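Local coordinates for protein male-specific lethal-3 (Drosophila melanogaster, PDB 3M9Q) that reads the trimethyl-lysine mark H3K36me3 on histone H3 through its chromodomain, within the complex that doubles X-chromosome transcription in males, at residues Cys28-Pro31 / Arg37-Tyr40. The protein carries 1 engineered substitution. Residues are numbered along the deposited sequence; the frame is centred on the assembly and turned at random.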
ATOM      1  N   CYS A  28      -0.444   4.190  -0.068  1.00  8.76           N
ATOM      2  CA  CYS A  28      -1.192   3.114  -0.716  1.00  8.87           C
ATOM      3  C   CYS A  28      -2.104   3.659  -1.802  1.00  8.89           C
ATOM      4  O   CYS A  28      -2.907   4.551  -1.565  1.00  9.60           O
ATOM      5  CB  CYS A  28      -2.053   2.377   0.319  1.00  9.20           C
ATOM      6  SG  CYS A  28      -2.950   0.937  -0.334  1.00 10.75           S
ATOM      7  N   TYR A  29      -2.014   3.076  -2.986  1.00  9.13           N
ATOM      8  CA  TYR A  29      -2.903   3.464  -4.093  1.00  9.81           C
ATOM      9  C   TYR A  29      -4.340   3.065  -3.826  1.00 10.63           C
ATOM     10  O   TYR A  29      -4.634   1.990  -3.335  1.00 10.49           O
ATOM     11  CB  TYR A  29      -2.450   2.853  -5.424  1.00 10.76           C
ATOM     12  CG  TYR A  29      -1.389   3.648  -6.132  1.00 10.78           C
ATOM     13  CD1 TYR A  29      -1.679   4.893  -6.672  1.00 11.56           C
ATOM     14  CD2 TYR A  29      -0.099   3.169  -6.245  1.00 11.20           C
ATOM     15  CE1 TYR A  29      -0.715   5.622  -7.330  1.00 11.95           C
ATOM     16  CE2 TYR A  29       0.878   3.896  -6.900  1.00 11.74           C
ATOM     17  CZ  TYR A  29       0.560   5.124  -7.437  1.00 12.23           C
ATOM     18  OH  TYR A  29       1.502   5.894  -8.092  1.00 13.97           O
ATOM     19  N   GLU A  30      -5.231   3.975  -4.183  1.00 11.22           N
ATOM     20  CA  GLU A  30      -6.674   3.711  -4.221  1.00 12.15           C
ATOM     21  C   GLU A  30      -6.974   2.437  -5.019  1.00 11.18           C
ATOM     22  O   GLU A  30      -6.554   2.327  -6.163  1.00 11.33           O
ATOM     23  CB  GLU A  30      -7.385   4.905  -4.885  1.00 13.41           C
ATOM     24  CG  GLU A  30      -8.812   4.658  -5.325  1.00 14.80           C
ATOM     25  CD  GLU A  30      -9.722   4.476  -4.162  1.00 15.66           C
ATOM     26  OE1 GLU A  30      -9.911   5.493  -3.432  1.00 19.17           O
ATOM     27  OE2 GLU A  30     -10.252   3.365  -3.971  1.00 16.55           O
ATOM     28  N   PRO A  31      -7.711   1.477  -4.430  1.00 11.13           N
ATOM     29  CA  PRO A  31      -7.971   0.230  -5.151  1.00 11.70           C
ATOM     30  C   PRO A  31      -9.096   0.306  -6.191  1.00 11.17           C
ATOM     31  O   PRO A  31      -9.163  -0.521  -7.088  1.00 12.10           O
ATOM     32  CB  PRO A  31      -8.359  -0.742  -4.024  1.00 12.71           C
ATOM     33  CG  PRO A  31      -8.947   0.108  -2.989  1.00 13.98           C
ATOM     34  CD  PRO A  31      -8.140   1.381  -3.020  1.00 12.97           C
ATOM     35  N   ARG A  37      -6.444   8.254  -9.868  1.00 11.18           N
ATOM     36  CA  ARG A  37      -5.474   7.620  -8.966  1.00 11.99           C
ATOM     37  C   ARG A  37      -5.053   8.578  -7.870  1.00 10.93           C
ATOM     38  O   ARG A  37      -4.729   9.730  -8.118  1.00 11.03           O
ATOM     39  CB  ARG A  37      -4.262   7.085  -9.737  1.00 14.43           C
ATOM     40  CG  ARG A  37      -4.612   5.817 -10.500  1.00 17.84           C
ATOM     41  CD  ARG A  37      -3.542   5.318 -11.458  1.00 20.28           C
ATOM     42  NE  ARG A  37      -2.404   4.634 -10.839  1.00 22.31           N
ATOM     43  CZ  ARG A  37      -2.461   3.621  -9.978  1.00 23.94           C
ATOM     44  NH1 ARG A  37      -1.325   3.097  -9.545  1.00 24.46           N
ATOM     45  NH2 ARG A  37      -3.618   3.150  -9.521  1.00 24.46           N
ATOM     46  N   VAL A  38      -5.100   8.080  -6.642  1.00  9.87           N
ATOM     47  CA  VAL A  38      -4.674   8.826  -5.455  1.00 10.36           C
ATOM     48  C   VAL A  38      -3.989   7.873  -4.490  1.00  9.88           C
ATOM     49  O   VAL A  38      -4.146   6.655  -4.575  1.00 10.13           O
ATOM     50  CB  VAL A  38      -5.850   9.546  -4.734  1.00 11.14           C
ATOM     51  CG1 VAL A  38      -6.413  10.691  -5.591  1.00 11.82           C
ATOM     52  CG2 VAL A  38      -6.939   8.561  -4.332  1.00 12.33           C
ATOM     53  N   LEU A  39      -3.236   8.464  -3.568  1.00  9.23           N
ATOM     54  CA  LEU A  39      -2.466   7.737  -2.557  1.00  8.93           C
ATOM     55  C   LEU A  39      -2.933   8.083  -1.161  1.00  8.90           C
ATOM     56  O   LEU A  39      -3.161   9.247  -0.838  1.00  9.96           O
ATOM     57  CB  LEU A  39      -0.982   8.079  -2.670  1.00  9.09           C
ATOM     58  CG  LEU A  39      -0.271   7.505  -3.895  1.00  8.91           C
ATOM     59  CD1 LEU A  39       0.990   8.310  -4.230  1.00 10.30           C
ATOM     60  CD2 LEU A  39       0.049   6.017  -3.695  1.00  9.60           C
ATOM     61  N   TYR A  40      -3.056   7.058  -0.332  1.00  8.92           N
ATOM     62  CA  TYR A  40      -3.441   7.219   1.070  1.00  9.37           C
ATOM     63  C   TYR A  40      -2.281   6.938   1.996  1.00  8.89           C
ATOM     64  O   TYR A  40      -1.622   5.902   1.887  1.00  8.80           O
ATOM     65  CB  TYR A  40      -4.583   6.267   1.415  1.00 10.79           C
ATOM     66  CG  TYR A  40      -5.827   6.498   0.577  1.00 12.48           C
ATOM     67  CD1 TYR A  40      -6.565   7.666   0.691  1.00 14.94           C
ATOM     68  CD2 TYR A  40      -6.239   5.571  -0.359  1.00 13.57           C
ATOM     69  CE1 TYR A  40      -7.700   7.882  -0.094  1.00 15.31           C
ATOM     70  CE2 TYR A  40      -7.370   5.776  -1.133  1.00 14.06           C
ATOM     71  CZ  TYR A  40      -8.094   6.919  -0.995  1.00 14.51           C
ATOM     72  OH  TYR A  40      -9.220   7.133  -1.772  1.00 16.75           O
TER
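Arg-37 keeps CG beside its backbone N (chi1 -74°) and runs straight through chi2, and a bend at chi3 (77°) lays its guanidinium over Tyr-29. The two groups stack nearly flat, planes 19° apart, in a cation-pi contact with CZ of Arg-37 3.9 Å from the centroid of the Tyr-29 ring and NH1 above the ring centre. On the opposite face, CD2 of Leu-39 sits over the centre of the ring in a CH-pi contact, 3.5 Å from the Tyr-29 centroid, so the ring is clamped between a charged lid and an aliphatic floor. Leu-95 of helix 86-100 touches both Tyr-29 and Leu-39. On the face of the sheet that carries Tyr-40, Glu-30 from the loop lies alongside it, pointing the same way. OH of Tyr-40 donates to OE1 of Glu-30, though their 2.4 Å separation is doubtfully short; OE1 meets the ring at its edge, the carboxylate turned almost perpendicular, and OE2 accepts from Asp-32 N. Cys-28 and Tyr-40 form a hydrogen-bonded pair, and Glu-30 N adds a 2.9 Å bond to Val-38 O beyond the non-hydrogen-bonded pair Tyr-29/Leu-39. Together they close the loop end of the antiparallel hairpin made by strands 25-29 and 39-51 in the chromodomain's curved sheet.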